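Local coordinates for protein ribosomal RNA small subunit methyltransferase Nep1 (Archaeoglobus fulgidus, PDB 3O7B) that probably catalyses the N1-methylation of a specific pseudouridine in 16S ribosomal RNA during ribosome biogenesis, with S-adenosyl-L-methionine as methyl donor, at residues Ile117-Asn120 / Arg121-Leu125; Ile145-Asp149 / Thr150-Glu154; Leu39-Gln42 / Lys43-Gly46. All coordinates share one frame; numbering follows the deposited sequence. Where two conformers were deposited one is given.

Interaction 1 (Ile117-Asn120 / Arg121-Leu125)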
ATOM      1  N   ILE A 117     -12.056  12.502  10.130  1.00 13.23           N
ATOM      2  CA  ILE A 117     -11.218  13.244   9.199  1.00 13.05           C
ATOM      3  C   ILE A 117     -11.805  13.132   7.806  1.00 13.74           C
ATOM      4  O   ILE A 117     -12.099  12.031   7.313  1.00 14.01           O
ATOM      5  CB  ILE A 117      -9.778  12.679   9.208  1.00 12.57           C
ATOM      6  CG1 ILE A 117      -9.150  12.782  10.594  1.00 13.54           C
ATOM      7  CG2 ILE A 117      -8.924  13.340   8.112  1.00 13.58           C
ATOM      8  CD1 ILE A 117      -7.958  11.846  10.816  1.00 15.42           C
ATOM      9  N   TRP A 118     -12.004  14.273   7.163  1.00 13.98           N
ATOM     10  CA  TRP A 118     -12.452  14.309   5.791  1.00 14.43           C
ATOM     11  C   TRP A 118     -11.219  14.491   4.892  1.00 14.25           C
ATOM     12  O   TRP A 118     -10.370  15.345   5.188  1.00 13.94           O
ATOM     13  CB  TRP A 118     -13.435  15.477   5.600  1.00 15.54           C
ATOM     14  CG  TRP A 118     -13.850  15.699   4.182  1.00 17.57           C
ATOM     15  CD1 TRP A 118     -14.757  14.975   3.474  1.00 21.02           C
ATOM     16  CD2 TRP A 118     -13.389  16.735   3.298  1.00 17.53           C
ATOM     17  NE1 TRP A 118     -14.879  15.475   2.201  1.00 21.80           N
ATOM     18  CE2 TRP A 118     -14.053  16.561   2.068  1.00 18.68           C
ATOM     19  CE3 TRP A 118     -12.470  17.784   3.427  1.00 20.03           C
ATOM     20  CZ2 TRP A 118     -13.846  17.404   0.968  1.00 18.80           C
ATOM     21  CZ3 TRP A 118     -12.247  18.616   2.318  1.00 20.20           C
ATOM     22  CH2 TRP A 118     -12.941  18.421   1.114  1.00 19.61           C
ATOM     23  N   VAL A 119     -11.135  13.687   3.833  1.00 13.38           N
ATOM     24  CA  VAL A 119     -10.055  13.769   2.847  1.00 13.42           C
ATOM     25  C   VAL A 119     -10.657  14.155   1.505  1.00 13.75           C
ATOM     26  O   VAL A 119     -11.427  13.396   0.932  1.00 15.24           O
ATOM     27  CB  VAL A 119      -9.272  12.418   2.728  1.00 14.09           C
ATOM     28  CG1 VAL A 119      -8.092  12.575   1.776  1.00 13.49           C
ATOM     29  CG2 VAL A 119      -8.770  11.949   4.093  1.00 14.22           C
ATOM     30  N   ASN A 120     -10.325  15.356   1.011  1.00 13.90           N
ATOM     31  CA  ASN A 120     -10.752  15.793  -0.301  1.00 14.57           C
ATOM     32  C   ASN A 120     -10.389  14.738  -1.336  1.00 15.20           C
ATOM     33  O   ASN A 120      -9.277  14.215  -1.340  1.00 15.05           O
ATOM     34  CB  ASN A 120     -10.040  17.123  -0.598  1.00 14.86           C
ATOM     35  CG  ASN A 120     -10.541  17.827  -1.855  1.00 15.70           C
ATOM     36  OD1 ASN A 120     -10.865  17.215  -2.865  1.00 17.75           O
ATOM     37  ND2 ASN A 120     -10.553  19.165  -1.789  1.00 17.76           N
ATOM     38  N   ARG A 121     -11.341  14.420  -2.202  1.00 16.27           N
ATOM     39  CA  ARG A 121     -11.151  13.401  -3.206  1.00 17.57           C
ATOM     40  C   ARG A 121      -9.940  13.704  -4.078  1.00 17.72           C
ATOM     41  O   ARG A 121      -9.312  12.786  -4.597  1.00 19.45           O
ATOM     42  CB  ARG A 121     -12.448  13.214  -4.027  1.00 17.82           C
ATOM     43  CG  ARG A 121     -12.388  12.136  -5.099  1.00 18.54           C
ATOM     44  CD  ARG A 121     -12.149  10.746  -4.503  1.00 20.07           C
ATOM     45  NE  ARG A 121     -11.942   9.728  -5.527  1.00 20.04           N
ATOM     46  CZ  ARG A 121     -10.764   9.464  -6.091  1.00 21.06           C
ATOM     47  NH1 ARG A 121      -9.668  10.151  -5.735  1.00 19.21           N
ATOM     48  NH2 ARG A 121     -10.682   8.498  -6.996  1.00 22.47           N
ATOM     49  N   GLU A 122      -9.596  14.983  -4.214  1.00 18.64           N
ATOM     50  CA  GLU A 122      -8.485  15.379  -5.071  1.00 19.76           C
ATOM     51  C   GLU A 122      -7.107  15.423  -4.379  1.00 19.05           C
ATOM     52  O   GLU A 122      -6.086  15.720  -5.005  1.00 19.82           O
ATOM     53  CB  GLU A 122      -8.836  16.671  -5.821  1.00 20.92           C
ATOM     54  CG  GLU A 122     -10.071  16.526  -6.757  1.00 25.58           C
ATOM     55  CD  GLU A 122      -9.954  15.395  -7.787  1.00 29.65           C
ATOM     56  OE1 GLU A 122      -8.870  15.214  -8.386  1.00 31.96           O
ATOM     57  OE2 GLU A 122     -10.960  14.687  -8.018  1.00 32.75           O
ATOM     58  N   THR A 123      -7.059  15.072  -3.098  1.00 17.33           N
ATOM     59  CA  THR A 123      -5.807  15.083  -2.344  1.00 17.34           C
ATOM     60  C   THR A 123      -4.827  14.013  -2.842  1.00 17.40           C
ATOM     61  O   THR A 123      -5.205  12.850  -3.031  1.00 17.34           O
ATOM     62  CB  THR A 123      -6.090  14.853  -0.835  1.00 17.18           C
ATOM     63  OG1 THR A 123      -6.901  15.926  -0.364  1.00 18.10           O
ATOM     64  CG2 THR A 123      -4.811  14.814  -0.017  1.00 17.85           C
ATOM     65  N   ARG A 124      -3.567  14.406  -3.062  1.00 17.56           N
ATOM     66  CA  ARG A 124      -2.489  13.465  -3.353  1.00 17.95           C
ATOM     67  C   ARG A 124      -1.719  13.244  -2.071  1.00 17.37           C
ATOM     68  O   ARG A 124      -0.953  14.114  -1.641  1.00 19.20           O
ATOM     69  CB  ARG A 124      -1.526  14.020  -4.415  1.00 18.33           C
ATOM     70  CG  ARG A 124      -2.097  14.246  -5.804  1.00 21.04           C
ATOM     71  CD  ARG A 124      -0.943  14.572  -6.803  1.00 20.73           C
ATOM     72  NE  ARG A 124       0.079  15.453  -6.225  1.00 24.59           N
ATOM     73  CZ  ARG A 124       0.080  16.788  -6.316  1.00 22.58           C
ATOM     74  NH1 ARG A 124      -0.879  17.405  -6.989  1.00 24.19           N
ATOM     75  NH2 ARG A 124       1.052  17.497  -5.732  1.00 24.51           N
ATOM     76  N   LEU A 125      -1.920  12.100  -1.437  1.00 15.65           N
ATOM     77  CA  LEU A 125      -1.228  11.822  -0.186  1.00 15.88           C
ATOM     78  C   LEU A 125       0.198  11.390  -0.477  1.00 15.57           C
ATOM     79  O   LEU A 125       0.435  10.788  -1.531  1.00 16.12           O
ATOM     80  CB  LEU A 125      -1.934  10.704   0.598  1.00 16.60           C
ATOM     81  CG  LEU A 125      -3.281  11.105   1.194  1.00 17.82           C
ATOM     82  CD1 LEU A 125      -3.986   9.837   1.651  1.00 18.60           C
ATOM     83  CD2 LEU A 125      -3.169  12.119   2.326  1.00 19.37           C
TER

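Interaction 2 (Ile145-Asp149 / Thr150-Glu154)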
ATOM      1  N   ILE A 145      -5.321  20.665   6.527  1.00 15.44           N
ATOM      2  CA  ILE A 145      -4.260  20.746   5.512  1.00 14.51           C
ATOM      3  C   ILE A 145      -4.910  21.392   4.303  1.00 14.67           C
ATOM      4  O   ILE A 145      -5.988  20.977   3.879  1.00 15.04           O
ATOM      5  CB  ILE A 145      -3.731  19.323   5.159  1.00 14.14           C
ATOM      6  CG1 ILE A 145      -3.097  18.630   6.393  1.00 14.43           C
ATOM      7  CG2 ILE A 145      -2.743  19.358   3.946  1.00 15.03           C
ATOM      8  CD1 ILE A 145      -1.857  19.297   7.007  1.00 17.88           C
ATOM      9  N   THR A 146      -4.274  22.426   3.730  1.00 14.32           N
ATOM     10  CA  THR A 146      -4.918  23.198   2.672  1.00 15.31           C
ATOM     11  C   THR A 146      -4.027  23.415   1.447  1.00 14.44           C
ATOM     12  O   THR A 146      -2.779  23.443   1.572  1.00 15.39           O
ATOM     13  CB  THR A 146      -5.357  24.606   3.156  1.00 15.60           C
ATOM     14  OG1 THR A 146      -4.187  25.402   3.402  1.00 18.98           O
ATOM     15  CG2 THR A 146      -6.217  24.535   4.412  1.00 17.57           C
ATOM     16  N   ALA A 147      -4.680  23.566   0.302  1.00 15.63           N
ATOM     17  CA  ALA A 147      -4.045  24.032  -0.934  1.00 16.68           C
ATOM     18  C   ALA A 147      -4.551  25.467  -1.107  1.00 17.71           C
ATOM     19  O   ALA A 147      -5.560  25.723  -1.766  1.00 17.43           O
ATOM     20  CB  ALA A 147      -4.446  23.174  -2.092  1.00 17.45           C
ATOM     21  N   GLY A 148      -3.849  26.406  -0.485  1.00 18.43           N
ATOM     22  CA  GLY A 148      -4.317  27.791  -0.456  1.00 20.28           C
ATOM     23  C   GLY A 148      -5.674  27.839   0.234  1.00 20.72           C
ATOM     24  O   GLY A 148      -5.795  27.408   1.381  1.00 21.74           O
ATOM     25  N   ASP A 149      -6.680  28.338  -0.483  1.00 22.28           N
ATOM     26  CA  ASP A 149      -8.051  28.457   0.033  1.00 23.51           C
ATOM     27  C   ASP A 149      -8.839  27.145   0.050  1.00 23.12           C
ATOM     28  O   ASP A 149      -9.929  27.099   0.624  1.00 23.96           O
ATOM     29  CB  ASP A 149      -8.837  29.487  -0.784  1.00 24.89           C
ATOM     30  CG  ASP A 149      -8.399  30.915  -0.514  1.00 28.10           C
ATOM     31  OD1 ASP A 149      -7.801  31.189   0.551  1.00 32.33           O
ATOM     32  OD2 ASP A 149      -8.658  31.775  -1.380  1.00 33.23           O
ATOM     33  N   THR A 150      -8.310  26.098  -0.578  1.00 20.67           N
ATOM     34  CA  THR A 150      -9.012  24.815  -0.703  1.00 20.29           C
ATOM     35  C   THR A 150      -8.567  23.855   0.398  1.00 18.90           C
ATOM     36  O   THR A 150      -7.380  23.634   0.595  1.00 18.43           O
ATOM     37  CB  THR A 150      -8.713  24.174  -2.075  1.00 20.51           C
ATOM     38  OG1 THR A 150      -9.144  25.053  -3.126  1.00 23.82           O
ATOM     39  CG2 THR A 150      -9.414  22.828  -2.225  1.00 22.62           C
ATOM     40  N   THR A 151      -9.526  23.263   1.104  1.00 17.17           N
ATOM     41  CA  THR A 151      -9.213  22.279   2.122  1.00 16.79           C
ATOM     42  C   THR A 151      -8.944  20.923   1.484  1.00 15.86           C
ATOM     43  O   THR A 151      -9.712  20.452   0.646  1.00 15.48           O
ATOM     44  CB  THR A 151     -10.349  22.183   3.150  1.00 17.49           C
ATOM     45  OG1 THR A 151     -10.522  23.471   3.758  1.00 20.42           O
ATOM     46  CG2 THR A 151      -9.980  21.188   4.229  1.00 17.79           C
ATOM     47  N   LEU A 152      -7.810  20.332   1.852  1.00 14.31           N
ATOM     48  CA  LEU A 152      -7.425  18.997   1.392  1.00 14.33           C
ATOM     49  C   LEU A 152      -7.756  17.910   2.415  1.00 13.85           C
ATOM     50  O   LEU A 152      -8.230  16.825   2.046  1.00 14.72           O
ATOM     51  CB  LEU A 152      -5.925  18.943   1.066  1.00 14.67           C
ATOM     52  CG  LEU A 152      -5.454  19.829  -0.087  1.00 15.63           C
ATOM     53  CD1 LEU A 152      -3.938  19.648  -0.266  1.00 17.23           C
ATOM     54  CD2 LEU A 152      -6.183  19.527  -1.384  1.00 17.70           C
ATOM     55  N   ILE A 153      -7.487  18.196   3.685  1.00 13.14           N
ATOM     56  CA  ILE A 153      -7.750  17.248   4.765  1.00 13.81           C
ATOM     57  C   ILE A 153      -8.133  18.055   5.981  1.00 13.89           C
ATOM     58  O   ILE A 153      -7.498  19.052   6.268  1.00 14.01           O
ATOM     59  CB  ILE A 153      -6.511  16.397   5.126  1.00 13.47           C
ATOM     60  CG1 ILE A 153      -5.805  15.847   3.873  1.00 13.82           C
ATOM     61  CG2 ILE A 153      -6.920  15.279   6.113  1.00 13.49           C
ATOM     62  CD1 ILE A 153      -4.458  15.138   4.186  1.00 14.86           C
ATOM     63  N   GLU A 154      -9.178  17.637   6.701  0.50 13.87           N
ATOM     64  CA  GLU A 154      -9.610  18.382   7.888  0.50 14.90           C
ATOM     65  C   GLU A 154     -10.402  17.532   8.872  0.50 14.28           C
ATOM     66  O   GLU A 154     -11.228  16.720   8.444  0.50 14.40           O
ATOM     67  CB  GLU A 154     -10.488  19.566   7.466  0.50 14.93           C
ATOM     68  CG  GLU A 154     -10.734  20.564   8.580  0.50 17.04           C
ATOM     69  CD  GLU A 154     -11.558  21.761   8.146  0.50 17.20           C
ATOM     70  OE1 GLU A 154     -12.475  21.607   7.309  0.50 18.79           O
ATOM     71  OE2 GLU A 154     -11.281  22.868   8.657  0.50 21.11           O
TER
HETATM   72  O   HOH W   1      -6.385  25.641  -4.273  1.00 39.11           O
HETATM   73  O   HOH W   2      -9.838  26.077   3.320  1.00 33.06           O

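Interaction 3 (Leu39-Gln42 / Lys43-Gly46)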
ATOM      1  N   LEU A  39      -1.929  10.472  18.204  1.00 17.45           N
ATOM      2  CA  LEU A  39      -0.691  10.932  18.799  1.00 18.62           C
ATOM      3  C   LEU A  39      -0.353  10.095  20.039  1.00 18.81           C
ATOM      4  O   LEU A  39      -1.216   9.411  20.594  1.00 19.86           O
ATOM      5  CB  LEU A  39      -0.787  12.424  19.144  1.00 18.74           C
ATOM      6  CG  LEU A  39      -1.060  13.355  17.960  1.00 20.09           C
ATOM      7  CD1 LEU A  39      -1.242  14.791  18.430  1.00 21.36           C
ATOM      8  CD2 LEU A  39       0.044  13.245  16.914  1.00 21.29           C
ATOM      9  N   ILE A  40       0.906  10.130  20.455  1.00 19.52           N
ATOM     10  CA  ILE A  40       1.331   9.331  21.603  1.00 20.97           C
ATOM     11  C   ILE A  40       0.473   9.711  22.829  1.00 21.80           C
ATOM     12  O   ILE A  40       0.414  10.895  23.182  1.00 22.58           O
ATOM     13  CB  ILE A  40       2.846   9.504  21.873  1.00 20.86           C
ATOM     14  CG1 ILE A  40       3.661   8.900  20.713  1.00 21.03           C
ATOM     15  CG2 ILE A  40       3.239   8.817  23.189  1.00 20.98           C
ATOM     16  CD1 ILE A  40       5.163   9.176  20.774  1.00 21.99           C
ATOM     17  N   PRO A  41      -0.222   8.724  23.444  1.00 22.95           N
ATOM     18  CA  PRO A  41      -1.040   8.998  24.629  1.00 23.85           C
ATOM     19  C   PRO A  41      -0.222   9.551  25.791  1.00 24.91           C
ATOM     20  O   PRO A  41       0.939   9.180  25.991  1.00 24.73           O
ATOM     21  CB  PRO A  41      -1.618   7.625  24.993  1.00 24.19           C
ATOM     22  CG  PRO A  41      -1.582   6.853  23.740  1.00 23.64           C
ATOM     23  CD  PRO A  41      -0.322   7.311  23.051  1.00 22.90           C
ATOM     24  N   GLN A  42      -0.869  10.433  26.549  1.00 26.43           N
ATOM     25  CA  GLN A  42      -0.268  11.194  27.637  1.00 27.92           C
ATOM     26  C   GLN A  42       0.558  10.327  28.579  1.00 28.01           C
ATOM     27  O   GLN A  42       1.699  10.663  28.904  1.00 28.28           O
ATOM     28  CB  GLN A  42      -1.378  11.886  28.443  1.00 28.51           C
ATOM     29  CG  GLN A  42      -2.671  12.211  27.654  1.00 31.75           C
ATOM     30  CD  GLN A  42      -3.364  10.971  27.056  1.00 35.22           C
ATOM     31  OE1 GLN A  42      -3.445   9.906  27.693  1.00 37.46           O
ATOM     32  NE2 GLN A  42      -3.854  11.109  25.824  1.00 33.54           N
ATOM     33  N   LYS A  43      -0.026   9.208  28.996  1.00 28.21           N
ATOM     34  CA  LYS A  43       0.509   8.407  30.095  1.00 28.70           C
ATOM     35  C   LYS A  43       1.783   7.620  29.773  1.00 28.39           C
ATOM     36  O   LYS A  43       2.413   7.067  30.674  1.00 28.70           O
ATOM     37  CB  LYS A  43      -0.574   7.471  30.637  1.00 28.95           C
ATOM     38  CG  LYS A  43      -1.000   6.365  29.684  1.00 30.87           C
ATOM     39  CD  LYS A  43      -2.030   5.458  30.338  1.00 33.36           C
ATOM     40  CE  LYS A  43      -2.092   4.096  29.668  1.00 33.99           C
ATOM     41  NZ  LYS A  43      -2.907   3.138  30.470  1.00 35.66           N
ATOM     42  N   ILE A  44       2.162   7.564  28.498  1.00 27.61           N
ATOM     43  CA  ILE A  44       3.384   6.853  28.106  1.00 27.22           C
ATOM     44  C   ILE A  44       4.470   7.786  27.549  1.00 27.17           C
ATOM     45  O   ILE A  44       5.524   7.330  27.104  1.00 26.96           O
ATOM     46  CB  ILE A  44       3.092   5.669  27.120  1.00 26.54           C
ATOM     47  CG1 ILE A  44       2.604   6.183  25.751  1.00 26.82           C
ATOM     48  CG2 ILE A  44       2.112   4.666  27.745  1.00 26.92           C
ATOM     49  CD1 ILE A  44       2.691   5.153  24.640  1.00 26.76           C
ATOM     50  N   ARG A  45       4.217   9.091  27.612  1.00 27.97           N
ATOM     51  CA  ARG A  45       5.129  10.093  27.037  1.00 28.79           C
ATOM     52  C   ARG A  45       6.493  10.187  27.724  1.00 29.50           C
ATOM     53  O   ARG A  45       7.452  10.710  27.144  1.00 29.44           O
ATOM     54  CB  ARG A  45       4.454  11.468  26.970  1.00 29.01           C
ATOM     55  CG  ARG A  45       3.369  11.530  25.913  1.00 29.82           C
ATOM     56  CD  ARG A  45       2.635  12.857  25.886  1.00 31.05           C
ATOM     57  NE  ARG A  45       1.433  12.762  25.055  1.00 31.89           N
ATOM     58  CZ  ARG A  45       0.397  13.597  25.113  1.00 33.54           C
ATOM     59  NH1 ARG A  45       0.396  14.620  25.962  1.00 34.64           N
ATOM     60  NH2 ARG A  45      -0.645  13.406  24.317  1.00 33.73           N
ATOM     61  N   GLY A  46       6.572   9.675  28.951  1.00 30.31           N
ATOM     62  CA  GLY A  46       7.813   9.669  29.723  1.00 30.83           C
ATOM     63  C   GLY A  46       8.627   8.395  29.592  1.00 31.10           C
ATOM     64  O   GLY A  46       9.740   8.315  30.111  1.00 31.45           O
TER

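Interaction 1 (Ile117-Asn120 / Arg121-Leu125)
Asn120 and Thr123 close a type I beta turn just beyond strand 116-119, where the chain leaves the sheet for the loop before helix 129-142. The evidence is a backbone bond from Thr123 N to Asn120 O, 3.0 Å long with an angle of 166° at the hydrogen. The Asn120 side chain doubles this closure: with CG anti to the backbone N (chi1 -171°) the amide leans forward along the chain, and OD1 takes the N-H of Glu122 at 2.9 Å, nearly straight at 171°. An Asx turn is thus superposed on the beta turn. That donor is tilted from the amide plane, while CB of Glu122 lies beside the same oxygen, 3.6 Å from OD1. ND2, the other amide atom, bonds to the backbone O of Thr151. Thr123 OG1 bonds the carbonyl of Leu152, outside the turn, while Asn120 O, 3.1 Å from Thr123 OG1, is within reach of the same proton. Below, the side chains of Val119 and Thr123 cross at about a right angle, with Val119 CG1 4.0 Å from Thr123 CB. The buried guanidinium of Arg121 is bonded to the carbonyls of Leu98, Ser100 and Leu102, at and just after the end of helix 87-98, and Glu122 forms a salt bridge with Arg103. With an alanine in place of Asn120, the Glu122 N-H and the Thr151 carbonyl would probably lose their amide partner and the turn would deform more easily. One neutral amide, accepting with OD1 and donating with ND2, therefore both shapes the turn and ties it to the adjacent strand.

Interaction 2 (Ile145-Asp149 / Thr150-Glu154)
The flat groups that meet between Ile145-Asp149 and Thr150-Glu154 are peptides, and their N-H groups meet the carbonyls in different ways. Ile145 N reaches Ile153 O at 2.7 Å, within the plane of that carbonyl, and Ala147 N approaches Thr150 O almost end-on at 2.7 Å. The return bond differs, since Thr150 N sits above the carbonyl plane of Ala147, 55° out of it, as the chain reverses sharply here. On one face of the two-stranded unit lie Ile145, Ala147, Thr150 and Ile153; Thr146 and Thr151 lie on the other. Ile145 O is gripped twice, by Leu152 N at 2.8 Å and by Ile153 N at 3.2 Å, which is the signature of a classic beta bulge: two residues stand opposite one. Leu152, whose CG is anti to the carbonyl carbon (chi1 -64°), lays CD1 against Ala147 CB at 4.0 Å. Ile145 CB and Ile153 CB also meet at 4.0 Å, after which the end of Ile145 leads away. Ile153 continues inward onto Leu135 and Leu139 of helix 129-142. At the exposed end, one water donates to Ala147 O from 2.6 Å and also bonds Thr150 OG1. A second water, 2.7 Å from Thr151 OG1, donates to Asp149 O on the turn. Gly148 takes the first corner of the turn with a positive phi of 60°, a value that favours glycine. The whole is a two-residue beta hairpin closed by a type II' turn, with a classic bulge further along, and it forms the 144-147 edge of the sheet within this chain.

Interaction 3 (Leu39-Gln42 / Lys43-Gly46)
Arg45 folds back over Ile40, Pro41 and Gln42, and its side chain can be traced atom by atom. Arg45 CB starts 3.5 Å from Gln42 O. With CG anti to the carbonyl carbon (chi1 -71°), the side chain turns toward the preceding residues; Arg45 CG lies 3.4 Å from Pro41 O and also touches Ile40 CG2. From there the side chain is extended to NE, and Arg45 CD passes 3.8 Å from Gln42 CA. Arg45 NE donates to Ile40 O at 2.8 Å, with an angle of 151° at the hydrogen. At the tip, Arg45 NH2 donates to Ile40 O at 3.0 Å. The guanidinium thus grips one carbonyl side-on with two nitrogens; Ile40 O lies only 4° out of its plane, so the group is held at its edge and its rotation is fixed. Gln42 CA lies over one guanidinium face, offset toward its rim. NH1 also makes a long, weak ion pair with Glu62. The backbone beneath is a short 3-10 turn, identified by bonds from residue i+3 back to i: Ile44 N to Pro41 O and Arg45 N to Gln42 O. On the apolar side, Ile44 crosses Ile40 at about a right angle, CG1 to CG2 at 3.7 Å, and lies alongside the proline ring, Ile44 CD1 being 4.0 Å from Pro41 CD. The compact loop leads from strand 28-35 into helix 48-57; Ile40 pairs with Ile64 through the backbone, Pro41 packs on Leu78 and Arg84, and Lys43 NZ bonds the carbonyl of Ser77.

In the fold
Interactions 1 and 2 hold the same part of the sheet: their centres are 9 Å apart, strands 116-119 and 150-156 are neighbours, and Asn120 N lies 2.8 Å from Leu152 O in a probable hydrogen bond. Interaction 1 is the buried member, its turn fastened by a side-chain amide; interaction 2 lies at the surface and relies on backbone pairing, with waters at its exposed end. Interaction 3 stands apart, with its centre about 28 Å from that of interaction 1 and 29 Å from that of interaction 2. Partly buried in a loop, it replaces strand pairing with 3-10 bonds and a charged guanidinium on a carbonyl.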